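Adenylate cyclase-like protein (Chlamydia trachomatis, PDB 4QO6) forms part of the inner-membrane ring of the type III secretion system as a structural protein, this chain being its periplasmic region. Local coordinates at residues 158-162 and 163-167; 13-16 and 17-21. All blocks are in the same frame, centred on the assembly; numbering follows the deposited sequence. Where two conformers were deposited one is given.

Contact 1: residues 158-162 and 163-167; sequences VSFTN and GEAVL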
ATOM      1  N   VAL A 158     -12.447  -4.466 -20.437  1.00 41.97           N
ATOM      2  CA  VAL A 158     -12.213  -3.804 -19.148  1.00 43.22           C
ATOM      3  C   VAL A 158     -11.076  -2.786 -19.235  1.00 39.73           C
ATOM      4  O   VAL A 158     -10.096  -2.990 -19.958  1.00 37.31           O
ATOM      5  CB  VAL A 158     -11.971  -4.833 -18.024  1.00 45.61           C
ATOM      6  CG1 VAL A 158     -10.712  -5.658 -18.286  1.00 49.45           C
ATOM      7  CG2 VAL A 158     -11.892  -4.143 -16.684  1.00 47.87           C
ATOM      8  N   SER A 159     -11.256  -1.649 -18.570  1.00 37.29           N
ATOM      9  CA  SER A 159     -10.126  -0.769 -18.262  1.00 36.11           C
ATOM     10  C   SER A 159      -9.974  -0.629 -16.758  1.00 32.23           C
ATOM     11  O   SER A 159     -10.919  -0.810 -15.993  1.00 35.31           O
ATOM     12  CB  SER A 159     -10.236   0.598 -18.949  1.00 37.78           C
ATOM     13  OG  SER A 159     -11.225   1.406 -18.355  1.00 37.17           O
ATOM     14  N   PHE A 160      -8.775  -0.287 -16.333  1.00 31.62           N
ATOM     15  CA  PHE A 160      -8.471  -0.182 -14.900  1.00 32.49           C
ATOM     16  C   PHE A 160      -7.495   0.949 -14.589  1.00 34.04           C
ATOM     17  O   PHE A 160      -6.366   0.957 -15.095  1.00 37.19           O
ATOM     18  CB  PHE A 160      -7.893  -1.467 -14.361  1.00 31.01           C
ATOM     19  CG  PHE A 160      -7.641  -1.414 -12.899  1.00 32.57           C
ATOM     20  CD1 PHE A 160      -8.704  -1.512 -12.007  1.00 28.50           C
ATOM     21  CD2 PHE A 160      -6.347  -1.223 -12.403  1.00 32.68           C
ATOM     22  CE1 PHE A 160      -8.487  -1.422 -10.660  1.00 29.90           C
ATOM     23  CE2 PHE A 160      -6.133  -1.155 -11.039  1.00 32.46           C
ATOM     24  CZ  PHE A 160      -7.211  -1.260 -10.169  1.00 30.81           C
ATOM     25  N   THR A 161      -7.941   1.919 -13.806  1.00 34.58           N
ATOM     26  CA  THR A 161      -7.052   2.986 -13.330  1.00 39.78           C
ATOM     27  C   THR A 161      -7.474   3.418 -11.925  1.00 37.03           C
ATOM     28  O   THR A 161      -8.651   3.624 -11.677  1.00 33.14           O
ATOM     29  CB  THR A 161      -7.012   4.257 -14.229  1.00 41.80           C
ATOM     30  OG1 THR A 161      -8.086   5.111 -13.890  1.00 42.33           O
ATOM     31  CG2 THR A 161      -7.107   3.951 -15.727  1.00 46.70           C
ATOM     32  N   ASN A 162      -6.486   3.483 -11.025  1.00 40.33           N
ATOM     33  CA  ASN A 162      -6.611   4.060  -9.722  1.00 36.89           C
ATOM     34  C   ASN A 162      -7.657   3.386  -8.872  1.00 40.60           C
ATOM     35  O   ASN A 162      -8.384   4.066  -8.144  1.00 39.06           O
ATOM     36  CB  ASN A 162      -6.871   5.554  -9.802  1.00 42.66           C
ATOM     37  CG  ASN A 162      -6.337   6.290  -8.578  1.00 54.63           C
ATOM     38  OD1 ASN A 162      -5.147   6.168  -8.221  1.00 57.48           O
ATOM     39  ND2 ASN A 162      -7.213   7.023  -7.901  1.00 61.83           N
ATOM     40  N   GLY A 163      -7.709   2.045  -8.942  1.00 39.33           N
ATOM     41  CA  GLY A 163      -8.614   1.229  -8.106  1.00 35.43           C
ATOM     42  C   GLY A 163      -9.993   1.076  -8.735  1.00 34.73           C
ATOM     43  O   GLY A 163     -10.885   0.409  -8.159  1.00 29.00           O
ATOM     44  N   GLU A 164     -10.170   1.714  -9.900  1.00 29.92           N
ATOM     45  CA  GLU A 164     -11.463   1.710 -10.604  1.00 32.68           C
ATOM     46  C   GLU A 164     -11.459   0.897 -11.918  1.00 27.69           C
ATOM     47  O   GLU A 164     -10.696   1.175 -12.877  1.00 23.42           O
ATOM     48  CB  GLU A 164     -11.930   3.151 -10.857  1.00 38.05           C
ATOM     49  CG  GLU A 164     -13.388   3.218 -11.267  1.00 41.59           C
ATOM     50  CD  GLU A 164     -13.858   4.618 -11.587  1.00 46.42           C
ATOM     51  OE1 GLU A 164     -13.605   5.131 -12.720  1.00 46.93           O
ATOM     52  OE2 GLU A 164     -14.494   5.182 -10.686  1.00 52.10           O
ATOM     53  N   ALA A 165     -12.240  -0.171 -11.889  1.00 27.38           N
ATOM     54  CA  ALA A 165     -12.511  -1.013 -13.058  1.00 29.08           C
ATOM     55  C   ALA A 165     -13.758  -0.548 -13.858  1.00 28.27           C
ATOM     56  O   ALA A 165     -14.858  -0.511 -13.293  1.00 28.90           O
ATOM     57  CB  ALA A 165     -12.752  -2.437 -12.584  1.00 27.42           C
ATOM     58  N   VAL A 166     -13.591  -0.326 -15.158  1.00 27.36           N
ATOM     59  CA  VAL A 166     -14.692   0.038 -16.068  1.00 30.15           C
ATOM     60  C   VAL A 166     -14.994  -1.083 -17.096  1.00 32.17           C
ATOM     61  O   VAL A 166     -14.122  -1.512 -17.862  1.00 29.13           O
ATOM     62  CB  VAL A 166     -14.428   1.367 -16.851  1.00 30.32           C
ATOM     63  CG1 VAL A 166     -15.648   1.768 -17.649  1.00 32.98           C
ATOM     64  CG2 VAL A 166     -14.103   2.556 -15.944  1.00 30.91           C
ATOM     65  N   LEU A 167     -16.252  -1.519 -17.120  1.00 32.09           N
ATOM     66  CA  LEU A 167     -16.724  -2.545 -18.043  1.00 31.13           C
ATOM     67  C   LEU A 167     -17.630  -1.979 -19.143  1.00 31.89           C
ATOM     68  O   LEU A 167     -18.573  -1.225 -18.878  1.00 29.21           O
ATOM     69  CB  LEU A 167     -17.494  -3.598 -17.279  1.00 29.88           C
ATOM     70  CG  LEU A 167     -16.767  -4.148 -16.058  1.00 31.36           C
ATOM     71  CD1 LEU A 167     -17.719  -5.020 -15.275  1.00 32.61           C
ATOM     72  CD2 LEU A 167     -15.499  -4.900 -16.451  1.00 32.24           C
TER
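The ring of Phe160 leans forward over the turn of a tight two-residue hairpin, against the backbone of Gly163 and Glu164. With CG anti to the backbone N (chi1 -177°), the ring is carried along the strand toward the turn: CZ sits 3.5 Å from Gly163 CA, and the ring meets Gly163 C, Glu164 O and Ala165 N obliquely, CE1 being 3.5 Å from Gly163 C. Ala165, directly across in a non-hydrogen-bonded pair, has just a methyl to offer, and its CB stays 4.2 Å from Phe160 CD1. Farther from the turn on the same face, Val158 and Leu167 run side by side and point the same way, Val158 CG2 touching Leu167 CD2 at 3.7 Å. The other face is more polar. Here Ser159 OG comes alongside the branched carbon of Val166, 3.5 Å from its CB, while the end of the Glu164 side chain leads away from the opposite strand.

Between these faces the strands are joined by two hydrogen-bonded pairs. Ser159 and Val166 exchange two nearly straight bonds, Val166 N reaching Ser159 O at 2.8 Å. Thr161 and Glu164 close the type I' turn; Glu164 N approaches Thr161 O from above the carbonyl plane, at 3.0 Å. Asn162 and Gly163 both take the positive phi that this turn requires, and the backbone N of Asn162 is hydrogen-bonded to Glu137 OE2.

The hairpin supplies an outer strand, 157-161, and the central strand, 164-172, of the three-stranded BON-domain sheet. Gly163, Ala165 and Leu167 bond through their backbones to Arg193, Ala194 and Lys196. Val158, Phe160, Ala165 and Leu167 thus make one face apolar, the first two touching helix 137-150; the other face is mixed, and backbone hydrogen bonds fix the register.

Contact 2: residues 13-16 and 17-21; sequences HDIE and HVIQQ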
ATOM      1  N   HIS A  13      19.035  -4.990  33.832  1.00 32.91           N
ATOM      2  CA  HIS A  13      17.607  -5.143  33.974  0.50 29.73           C
ATOM      3  C   HIS A  13      16.864  -3.793  33.975  1.00 29.61           C
ATOM      4  O   HIS A  13      15.793  -3.682  33.375  1.00 33.29           O
ATOM      5  CB  HIS A  13      17.285  -6.007  35.210  0.50 30.51           C
ATOM      6  CG  HIS A  13      17.487  -7.472  34.977  0.50 30.11           C
ATOM      7  ND1 HIS A  13      18.669  -8.120  35.261  0.50 31.00           N
ATOM      8  CD2 HIS A  13      16.662  -8.412  34.454  0.50 31.81           C
ATOM      9  CE1 HIS A  13      18.565  -9.395  34.930  0.50 30.84           C
ATOM     10  NE2 HIS A  13      17.354  -9.600  34.442  0.50 30.91           N
ATOM     11  N   ASP A  14      17.425  -2.778  34.623  1.00 26.15           N
ATOM     12  CA  ASP A  14      16.837  -1.444  34.616  1.00 29.26           C
ATOM     13  C   ASP A  14      16.809  -0.793  33.192  1.00 27.95           C
ATOM     14  O   ASP A  14      15.799  -0.247  32.778  1.00 26.74           O
ATOM     15  CB  ASP A  14      17.621  -0.494  35.599  1.00 35.77           C
ATOM     16  CG  ASP A  14      17.347  -0.780  37.118  1.00 38.92           C
ATOM     17  OD1 ASP A  14      16.671  -1.784  37.467  1.00 46.06           O
ATOM     18  OD2 ASP A  14      17.807   0.026  37.953  1.00 41.36           O
ATOM     19  N   ILE A  15      17.927  -0.799  32.464  1.00 25.31           N
ATOM     20  CA  ILE A  15      17.918  -0.347  31.063  1.00 25.44           C
ATOM     21  C   ILE A  15      16.914  -1.143  30.189  1.00 24.40           C
ATOM     22  O   ILE A  15      16.083  -0.550  29.500  1.00 20.96           O
ATOM     23  CB  ILE A  15      19.326  -0.424  30.409  1.00 25.90           C
ATOM     24  CG1 ILE A  15      20.344   0.422  31.189  1.00 25.26           C
ATOM     25  CG2 ILE A  15      19.271   0.099  28.969  1.00 28.22           C
ATOM     26  CD1 ILE A  15      21.771   0.025  30.869  1.00 28.90           C
ATOM     27  N   GLU A  16      16.946  -2.458  30.276  1.00 25.03           N
ATOM     28  CA  GLU A  16      15.966  -3.288  29.535  1.00 31.87           C
ATOM     29  C   GLU A  16      14.511  -2.959  29.815  1.00 32.83           C
ATOM     30  O   GLU A  16      13.675  -3.033  28.902  1.00 33.11           O
ATOM     31  CB  GLU A  16      16.168  -4.783  29.801  1.00 32.82           C
ATOM     32  CG  GLU A  16      17.398  -5.347  29.128  1.00 38.45           C
ATOM     33  CD  GLU A  16      17.710  -6.784  29.529  1.00 44.56           C
ATOM     34  OE1 GLU A  16      16.913  -7.444  30.259  1.00 46.64           O
ATOM     35  OE2 GLU A  16      18.793  -7.239  29.119  1.00 49.59           O
ATOM     36  N   HIS A  17      14.194  -2.625  31.070  1.00 31.29           N
ATOM     37  CA  HIS A  17      12.791  -2.356  31.440  1.00 32.19           C
ATOM     38  C   HIS A  17      12.305  -1.150  30.615  1.00 26.89           C
ATOM     39  O   HIS A  17      11.162  -1.051  30.161  1.00 25.88           O
ATOM     40  CB  HIS A  17      12.686  -2.078  32.946  1.00 34.02           C
ATOM     41  CG  HIS A  17      11.342  -1.584  33.380  1.00 40.32           C
ATOM     42  ND1 HIS A  17      10.248  -2.418  33.497  1.00 38.58           N
ATOM     43  CD2 HIS A  17      10.926  -0.352  33.767  1.00 42.35           C
ATOM     44  CE1 HIS A  17       9.203  -1.711  33.895  1.00 41.77           C
ATOM     45  NE2 HIS A  17       9.590  -0.457  34.081  1.00 43.16           N
ATOM     46  N   VAL A  18      13.215  -0.225  30.414  1.00 25.90           N
ATOM     47  CA  VAL A  18      12.931   0.926  29.594  1.00 22.92           C
ATOM     48  C   VAL A  18      12.919   0.481  28.130  1.00 22.74           C
ATOM     49  O   VAL A  18      11.887   0.535  27.471  1.00 23.00           O
ATOM     50  CB  VAL A  18      13.927   2.041  29.850  1.00 22.43           C
ATOM     51  CG1 VAL A  18      13.534   3.273  29.065  1.00 25.43           C
ATOM     52  CG2 VAL A  18      13.970   2.440  31.316  1.00 23.52           C
ATOM     53  N   ILE A  19      14.048   0.024  27.603  1.00 23.62           N
ATOM     54  CA  ILE A  19      14.165  -0.050  26.139  1.00 24.48           C
ATOM     55  C   ILE A  19      13.233  -1.107  25.501  1.00 24.94           C
ATOM     56  O   ILE A  19      12.779  -0.917  24.368  1.00 19.47           O
ATOM     57  CB  ILE A  19      15.619  -0.189  25.675  1.00 29.66           C
ATOM     58  CG1 ILE A  19      16.203  -1.533  26.070  1.00 32.77           C
ATOM     59  CG2 ILE A  19      16.463   0.954  26.215  1.00 29.83           C
ATOM     60  CD1 ILE A  19      17.125  -2.036  25.002  1.00 37.01           C
ATOM     61  N   GLN A  20      12.814  -2.120  26.290  1.00 26.95           N
ATOM     62  CA  GLN A  20      11.827  -3.165  25.859  1.00 26.86           C
ATOM     63  C   GLN A  20      10.510  -2.593  25.404  1.00 24.60           C
ATOM     64  O   GLN A  20       9.796  -3.208  24.606  1.00 24.35           O
ATOM     65  CB  GLN A  20      11.521  -4.167  26.983  1.00 29.77           C
ATOM     66  CG  GLN A  20      10.650  -3.627  28.120  1.00 34.09           C
ATOM     67  CD  GLN A  20      10.115  -4.733  29.058  1.00 40.39           C
ATOM     68  OE1 GLN A  20      10.759  -5.065  30.058  1.00 39.27           O
ATOM     69  NE2 GLN A  20       8.944  -5.316  28.716  1.00 36.42           N
ATOM     70  N   GLN A  21      10.181  -1.406  25.906  1.00 22.80           N
ATOM     71  CA  GLN A  21       8.964  -0.740  25.475  1.00 25.44           C
ATOM     72  C   GLN A  21       9.021  -0.127  24.078  1.00 26.75           C
ATOM     73  O   GLN A  21       8.001   0.378  23.584  1.00 32.86           O
ATOM     74  CB  GLN A  21       8.568   0.309  26.511  1.00 26.19           C
ATOM     75  CG  GLN A  21       8.455  -0.310  27.944  1.00 26.41           C
ATOM     76  CD  GLN A  21       8.262   0.757  29.005  1.00 30.77           C
ATOM     77  OE1 GLN A  21       7.366   1.620  28.854  1.00 29.77           O
ATOM     78  NE2 GLN A  21       9.117   0.749  30.064  1.00 29.04           N
TER
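Ile19 lays its CG2 methyl against CG2 of Ile15, one turn earlier in helix 10-19, with 4.0 Å between the two carbons and the side chains crossing at a slant. Both branches of Ile19 also pass close to the backbone, CG1 and CG2 each 3.6 Å from Ile15 O. That carbonyl is the acceptor for Ile19 N as well, in a short, straight bond (2.8 Å, 169° at the hydrogen). Val18 also meets the preceding turn through CG2, 3.6 Å from Asp14 O.

On the polar side, Gln20 folds its aliphatic part over Glu16 O. Its CG stands between the backbone N and the carbonyl carbon (chi1 73°), which brings CG to 3.2 Å from that oxygen, while Gln20 N makes the hydrogen bond to it. One residue on, the side chain of Gln21 turns back and NE2 donates to His17 O at 2.7 Å, with the acceptor in the amide plane; NE2 also lies over one face of the His17 imidazole, offset toward its rim.

Ile15 and Ile19 pack onto Phe27 of strand 26-30, and Val18 onto helix 45-56. The segment is therefore amphipathic: its isoleucines and valine join the helix to the core, while the side-chain amide of Gln21 supplements the backbone bonds at His17 O.

Contact 2 comes first along the chain, in helix 10-19 near the start of the modelled region; contact 1 follows much later, in the hairpin of strands 157-161 and 164-172. They lie on opposite sides of the chain's centre, their own centres 51 Å apart and their nearest atoms about 35 Å apart, and share no helix or sheet. A further sheet, strands 92-95, 100-107 and 130-136, comes between them in sequence. This serial arrangement of successive alpha/beta units fits the extended periplasmic region of CdsD. Contact 2 stays within the first unit, whereas the turn end of contact 1 also touches Tyr106 of the middle unit and so lies at the junction of the two.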